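PDB 4P52: homoserine kinase from Cytophaga hutchinsonii, which probably catalyses the ATP-dependent phosphorylation of the side-chain hydroxyl of L-homoserine, as a member of the GHMP kinase family. Local coordinates for residues A[92-97]-A[138-143]; A[175-178]-A[182-185]; A[196-201]-A[303-308]. All blocks are in the same frame, centred on the assembly; numbering follows the deposited sequence.

Interaction 1 of 3, residues A[92-97]-A[138-143]; sequences LRYLET and NKMEVK
Y94 reaches from its helix to M140 and K139, and its path illustrates how one aromatic side chain can join a helix to a loop by both apolar and polar means. Its CB starts out across the line to the loop, neither straight at it nor away from it. The ring nevertheless gets there, because CG lies anti to the backbone N (chi1 169°) and carries the aromatic plane outward. On the ring, CE2 does the touching: it lies 3.9 Å from SE of M140, a selenomethionine, and 4.0 Å from CG of the same residue. The two side chains slide past each other in opposite directions. SE sits 5.0 Å from the centroid of the Y94 ring and 57° off its normal, a Met-aromatic contact of oblique geometry.

In the N-terminal domain of this GHMP kinase, the pair ties helix 86-98 to the loop between helices 120-135 and 146-157. L145 touches both side chains, I132 adds to the packing on Y94, and F148 adds to that on M140.

The tip of the tyrosine is polar. Its OH passes K139 CB at 4.1 Å, the two side chains crossing at about a right angle, and takes a hydrogen bond from a water 2.7 Å away. That water in turn accepts from the backbone N of K139 at 2.9 Å, so it bridges the ring hydroxyl and the loop backbone. The same OH is also hydrogen-bonded to OD1 of N133, whose ND2 bonds to the carbonyl O of M140.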
# COMPACT_ATOMS: atom_id res chain seq x y z
N LEU A 92 31.88 -16.10 2.82
CA LEU A 92 33.09 -15.79 2.07
C LEU A 92 33.11 -14.33 1.63
O LEU A 92 34.16 -13.67 1.73
CB LEU A 92 33.27 -16.74 0.88
CG LEU A 92 34.61 -16.70 0.13
CD1 LEU A 92 35.87 -16.84 1.01
CD2 LEU A 92 34.60 -17.73 -1.00
N ARG A 93 31.96 -13.82 1.19
CA ARG A 93 31.85 -12.44 0.72
C ARG A 93 32.02 -11.48 1.87
O ARG A 93 32.64 -10.43 1.71
CB ARG A 93 30.52 -12.16 0.01
CG ARG A 93 30.34 -12.89 -1.33
CD ARG A 93 31.40 -12.57 -2.39
NE ARG A 93 31.40 -11.16 -2.81
CZ ARG A 93 30.44 -10.59 -3.54
NH1 ARG A 93 29.38 -11.28 -3.94
NH2 ARG A 93 30.55 -9.30 -3.87
N TYR A 94 31.49 -11.86 3.02
CA TYR A 94 31.59 -11.01 4.19
C TYR A 94 33.07 -10.85 4.54
O TYR A 94 33.59 -9.73 4.62
CB TYR A 94 30.76 -11.59 5.33
CG TYR A 94 30.96 -10.96 6.70
CD1 TYR A 94 31.99 -11.39 7.53
CD2 TYR A 94 30.08 -9.99 7.19
CE1 TYR A 94 32.16 -10.85 8.79
CE2 TYR A 94 30.26 -9.43 8.46
CZ TYR A 94 31.31 -9.87 9.26
OH TYR A 94 31.51 -9.35 10.52
N LEU A 95 33.76 -11.99 4.69
CA LEU A 95 35.20 -12.00 4.97
C LEU A 95 35.97 -11.20 3.93
O LEU A 95 36.84 -10.42 4.28
CB LEU A 95 35.73 -13.43 5.05
CG LEU A 95 35.11 -14.31 6.15
CD1 LEU A 95 35.57 -15.76 6.01
CD2 LEU A 95 35.39 -13.79 7.55
N GLU A 96 35.65 -11.38 2.65
CA GLU A 96 36.36 -10.61 1.62
C GLU A 96 36.15 -9.11 1.76
O GLU A 96 37.13 -8.37 1.78
CB GLU A 96 36.04 -11.11 0.23
CG GLU A 96 36.77 -12.40 -0.09
CD GLU A 96 36.18 -13.15 -1.27
OE1 GLU A 96 35.04 -12.84 -1.71
OE2 GLU A 96 36.88 -14.07 -1.75
N THR A 97 34.91 -8.67 1.89
CA THR A 97 34.62 -7.25 2.10
C THR A 97 35.45 -6.60 3.21
O THR A 97 35.95 -5.49 3.04
CB THR A 97 33.13 -7.03 2.36
OG1 THR A 97 32.42 -7.37 1.17
CG2 THR A 97 32.83 -5.57 2.72
N ASN A 138 31.49 -8.69 16.06
CA ASN A 138 30.52 -7.64 15.69
C ASN A 138 31.08 -6.43 14.96
O ASN A 138 30.80 -5.30 15.31
CB ASN A 138 29.70 -7.20 16.91
CG ASN A 138 28.83 -8.33 17.44
OD1 ASN A 138 27.71 -8.54 16.98
ND2 ASN A 138 29.37 -9.11 18.39
N LYS A 139 31.85 -6.69 13.92
CA LYS A 139 32.50 -5.64 13.14
C LYS A 139 31.53 -4.83 12.30
O LYS A 139 31.88 -3.76 11.82
CB LYS A 139 33.55 -6.26 12.22
CG LYS A 139 34.72 -6.85 12.96
CD LYS A 139 35.70 -7.48 11.98
CE LYS A 139 36.94 -8.02 12.69
NZ LYS A 139 37.46 -7.08 13.72
N MSE A 140 30.33 -5.35 12.09
CA MSE A 140 29.32 -4.66 11.30
C MSE A 140 28.03 -4.61 12.06
O MSE A 140 27.74 -5.48 12.90
CB MSE A 140 29.09 -5.46 10.04
CG MSE A 140 30.30 -5.49 9.14
SE MSE A 140 29.62 -5.71 7.31
CE MSE A 140 30.00 -3.83 6.76
N GLU A 141 27.24 -3.59 11.78
CA GLU A 141 25.89 -3.49 12.33
C GLU A 141 24.98 -4.51 11.67
O GLU A 141 25.07 -4.74 10.47
CB GLU A 141 25.34 -2.10 12.11
CG GLU A 141 25.77 -1.10 13.16
CD GLU A 141 25.35 0.30 12.78
OE1 GLU A 141 25.66 0.73 11.65
OE2 GLU A 141 24.71 0.97 13.62
N VAL A 142 24.10 -5.10 12.47
CA VAL A 142 23.14 -6.10 11.98
C VAL A 142 22.41 -5.60 10.73
O VAL A 142 22.32 -6.31 9.72
CB VAL A 142 22.17 -6.59 13.10
CG1 VAL A 142 21.06 -7.45 12.53
CG2 VAL A 142 22.95 -7.35 14.18
N LYS A 143 21.92 -4.36 10.81
CA LYS A 143 21.40 -3.64 9.66
C LYS A 143 22.18 -3.96 8.38
O LYS A 143 21.59 -4.32 7.35
CB LYS A 143 21.42 -2.12 9.93
CG LYS A 143 21.24 -1.25 8.70
CD LYS A 143 21.55 0.23 8.95
CE LYS A 143 21.78 0.95 7.61
NZ LYS A 143 21.38 2.38 7.56
O HOH W 1 32.49 -9.39 13.07

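Interaction 2 of 3, residues A[175-178]-A[182-185]; sequences LVRS and LDVV
R177 and S178 both lie opposite D183, the signature of a classic beta bulge, here in the hairpin of strands 173-178 and 183-187. At its regular end, L175 and V185 form a hydrogen-bonded antiparallel pair, with L175 N 2.8 Å from V185 O and V185 N reciprocating to L175 O. V176 and V184 follow as a non-hydrogen-bonded pair. The register then slips by one residue: D183 O accepts from R177 N at 2.8 Å, while D183 N donates to S178 O.

At the bulge, the R177 side chain starts out toward the strand of the aspartate. It bends at chi2 and chi3, bringing NH1 to 2.6 Å from D183 OD2 in a hydrogen-bonded salt bridge. The oxygen lies at the edge of the guanidinium, close to its plane, and uses its anti lone pair. The two flat groups are nonetheless turned 83° apart, so the bridge is single and not a side-on pair. Across the dimer interface, R246 of the second subunit makes another salt bridge to the same OD2, and N228 of that subunit bonds R177 NE. A carboxylate oxygen held by two arginines would be expected to stay ionised.

The apolar side chains divide between the two faces of the hairpin. V176 CG2 meets V184 CG2 at 4.4 Å on the face covered by helix 162-170, and V176 CG1 lies near L182 CD1. On the face that carries D183, L175 and V185 approach through their CB atoms and pack against G230 and L243 of the second subunit, respectively. There too, CB of S178 rests 3.4 Å above the guanidinium plane of R177, offset toward its rim.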
# COMPACT_ATOMS: atom_id res chain seq x y z
N LEU A 175 8.06 -4.20 5.26
CA LEU A 175 7.67 -3.79 3.91
C LEU A 175 8.94 -3.56 3.10
O LEU A 175 9.86 -2.84 3.53
CB LEU A 175 6.82 -2.51 3.94
CG LEU A 175 6.70 -1.63 2.69
CD1 LEU A 175 5.69 -2.23 1.73
CD2 LEU A 175 6.21 -0.25 3.05
N VAL A 176 9.01 -4.22 1.94
CA VAL A 176 10.10 -4.00 1.00
C VAL A 176 9.58 -3.06 -0.07
O VAL A 176 8.85 -3.46 -1.01
CB VAL A 176 10.60 -5.29 0.34
CG1 VAL A 176 11.78 -4.99 -0.58
CG2 VAL A 176 11.01 -6.29 1.41
N ARG A 177 9.94 -1.79 0.11
CA ARG A 177 9.36 -0.74 -0.67
C ARG A 177 9.96 -0.70 -2.09
O ARG A 177 9.26 -0.34 -3.03
CB ARG A 177 9.59 0.57 0.06
CG ARG A 177 8.75 1.73 -0.41
CD ARG A 177 9.69 2.82 -0.84
NE ARG A 177 9.85 2.87 -2.29
CZ ARG A 177 10.96 3.26 -2.92
NH1 ARG A 177 12.04 3.58 -2.25
NH2 ARG A 177 10.98 3.30 -4.25
N SER A 178 11.23 -1.07 -2.22
CA SER A 178 11.92 -1.17 -3.50
C SER A 178 13.08 -2.18 -3.39
O SER A 178 13.65 -2.34 -2.32
CB SER A 178 12.43 0.21 -3.91
OG SER A 178 13.31 0.16 -5.02
N LEU A 182 17.67 -1.03 -2.51
CA LEU A 182 16.99 -1.86 -1.52
C LEU A 182 16.45 -0.99 -0.39
O LEU A 182 17.21 -0.35 0.35
CB LEU A 182 17.93 -2.93 -0.99
CG LEU A 182 17.37 -4.11 -0.20
CD1 LEU A 182 16.06 -4.65 -0.77
CD2 LEU A 182 18.43 -5.21 -0.12
N ASP A 183 15.13 -0.92 -0.30
CA ASP A 183 14.47 -0.01 0.61
C ASP A 183 13.51 -0.77 1.50
O ASP A 183 12.44 -1.17 1.08
CB ASP A 183 13.76 1.10 -0.15
CG ASP A 183 13.43 2.30 0.72
OD1 ASP A 183 13.77 2.30 1.93
OD2 ASP A 183 12.83 3.25 0.20
N VAL A 184 13.90 -0.98 2.75
CA VAL A 184 13.19 -1.86 3.67
C VAL A 184 12.70 -1.08 4.89
O VAL A 184 13.42 -0.25 5.44
CB VAL A 184 14.09 -3.02 4.10
CG1 VAL A 184 13.43 -3.82 5.21
CG2 VAL A 184 14.37 -3.90 2.90
N VAL A 185 11.48 -1.36 5.31
CA VAL A 185 10.83 -0.59 6.36
C VAL A 185 10.24 -1.57 7.34
O VAL A 185 9.46 -2.42 6.95
CB VAL A 185 9.72 0.31 5.76
CG1 VAL A 185 8.95 1.05 6.84
CG2 VAL A 185 10.33 1.31 4.79

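Interaction 3 of 3, residues A[196-201]-A[303-308]; sequences TIIHPH and QAMKKG
Strand 196-200 and helix 303-308 run almost in the same direction, their axes 16° apart and 9.1 Å from each other, and the CA atoms of I198 and M305 are the nearest across the gap. Both side chains start toward the opposite element and slide past each other in opposite directions. CG2 of I198 lies 3.8 Å from SE of M305, a selenomethionine. The other branch of I198, with CG1 anti to the backbone N (chi1 -173°), extends CD1 to the helix backbone, where it rests by the M305-K306 peptide and 4.2 Å from CB of K306.

This is a helix packed on one face of a four-stranded antiparallel sheet, as in the ferredoxin-like C-terminal domain of GHMP kinases. Strand 194-200 is an inner strand, flanked by 288-292 and 316-322. V318, on the second of these neighbours, touches both T196 and I198, and F309 extends the helix's cover over I198.

Further along M305, the chain bends at chi3 (-66°) and brings its terminal CE against T196, obliquely across CG2 and 3.7 Å from CB. The threonine offers its methyl to this apolar contact, while OG1 is hydrogen-bonded to the carbonyl O of A298 on the same helix.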
# COMPACT_ATOMS: atom_id res chain seq x y z
N THR A 196 -1.01 -18.80 12.09
CA THR A 196 -1.01 -20.23 12.06
C THR A 196 -0.44 -20.61 10.72
O THR A 196 -0.97 -20.18 9.69
CB THR A 196 -2.41 -20.83 12.23
OG1 THR A 196 -3.02 -20.31 13.42
CG2 THR A 196 -2.32 -22.34 12.35
N ILE A 197 0.66 -21.38 10.73
CA ILE A 197 1.28 -21.94 9.53
C ILE A 197 0.98 -23.44 9.46
O ILE A 197 1.17 -24.17 10.45
CB ILE A 197 2.83 -21.84 9.54
CG1 ILE A 197 3.37 -20.43 9.75
CG2 ILE A 197 3.40 -22.35 8.23
CD1 ILE A 197 2.56 -19.37 9.06
N ILE A 198 0.51 -23.89 8.31
CA ILE A 198 0.43 -25.32 8.03
C ILE A 198 1.31 -25.67 6.83
O ILE A 198 1.23 -25.04 5.75
CB ILE A 198 -1.02 -25.83 7.87
CG1 ILE A 198 -1.03 -27.36 7.77
CG2 ILE A 198 -1.77 -25.16 6.72
CD1 ILE A 198 -2.33 -27.96 8.26
N HIS A 199 2.17 -26.67 7.04
CA HIS A 199 3.00 -27.15 5.99
C HIS A 199 2.63 -28.59 5.60
O HIS A 199 2.94 -29.52 6.34
CB HIS A 199 4.46 -27.08 6.38
CG HIS A 199 5.34 -27.80 5.42
ND1 HIS A 199 5.98 -28.98 5.74
CD2 HIS A 199 5.59 -27.57 4.11
CE1 HIS A 199 6.62 -29.43 4.67
NE2 HIS A 199 6.41 -28.58 3.67
N PRO A 200 2.03 -28.77 4.40
CA PRO A 200 1.66 -30.10 3.92
C PRO A 200 2.88 -30.91 3.47
O PRO A 200 3.83 -30.36 2.92
CB PRO A 200 0.77 -29.79 2.72
CG PRO A 200 1.31 -28.50 2.17
CD PRO A 200 1.78 -27.73 3.37
N HIS A 201 2.86 -32.21 3.69
CA HIS A 201 3.99 -33.07 3.31
C HIS A 201 3.94 -33.48 1.84
O HIS A 201 3.72 -34.63 1.49
CB HIS A 201 4.09 -34.27 4.22
CG HIS A 201 4.41 -33.92 5.64
ND1 HIS A 201 4.21 -34.79 6.69
CD2 HIS A 201 4.91 -32.78 6.18
CE1 HIS A 201 4.58 -34.21 7.82
NE2 HIS A 201 5.01 -32.99 7.54
N GLN A 303 -6.08 -26.60 13.78
CA GLN A 303 -6.80 -27.86 13.80
C GLN A 303 -7.72 -28.06 12.60
O GLN A 303 -7.86 -29.19 12.11
CB GLN A 303 -7.55 -28.08 15.12
CG GLN A 303 -6.63 -28.56 16.25
CD GLN A 303 -5.54 -29.57 15.78
OE1 GLN A 303 -4.40 -29.17 15.38
NE2 GLN A 303 -5.88 -30.88 15.82
N ALA A 304 -8.35 -26.99 12.12
CA ALA A 304 -9.26 -27.13 10.97
C ALA A 304 -8.51 -27.27 9.63
O ALA A 304 -8.94 -27.99 8.73
CB ALA A 304 -10.26 -25.98 10.94
N MSE A 305 -7.36 -26.60 9.52
CA MSE A 305 -6.51 -26.75 8.34
C MSE A 305 -5.92 -28.15 8.31
O MSE A 305 -5.97 -28.81 7.27
CB MSE A 305 -5.46 -25.66 8.26
CG MSE A 305 -6.07 -24.27 8.09
SE MSE A 305 -4.64 -22.92 7.75
CE MSE A 305 -3.64 -22.91 9.44
N LYS A 306 -5.38 -28.62 9.43
CA LYS A 306 -4.92 -30.02 9.55
C LYS A 306 -5.99 -31.01 9.10
O LYS A 306 -5.71 -31.97 8.38
CB LYS A 306 -4.47 -30.34 10.97
CG LYS A 306 -4.20 -31.83 11.24
CD LYS A 306 -3.78 -32.12 12.68
CE LYS A 306 -2.45 -31.45 13.06
NZ LYS A 306 -1.26 -31.77 12.20
N LYS A 307 -7.23 -30.77 9.50
CA LYS A 307 -8.32 -31.67 9.17
C LYS A 307 -8.61 -31.64 7.66
O LYS A 307 -8.99 -32.67 7.08
CB LYS A 307 -9.54 -31.30 10.01
CG LYS A 307 -10.68 -32.28 9.97
CD LYS A 307 -12.03 -31.57 10.07
CE LYS A 307 -13.14 -32.54 10.49
NZ LYS A 307 -14.50 -31.93 10.42
N GLY A 308 -8.42 -30.48 7.02
CA GLY A 308 -8.50 -30.36 5.55
C GLY A 308 -7.47 -31.23 4.83
O GLY A 308 -7.82 -31.96 3.92

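The three contacts share no secondary-structure element and follow one another along the chain. Interactions 1 and 3 lie on opposite sides of its centre, their own centres about 39 Å apart. Interaction 3 is the buried one: between its segments the contact of helix and sheet is apolar, without a hydrogen bond. Interactions 1 and 2 are both partly buried. In interaction 1, selenium-aromatic packing is joined by a water bridge to a loop. In interaction 2 the backbone itself supplies most of the bonding, and an ion pair is added where the hairpin meets the second subunit. Neither of the other two contacts touches that subunit.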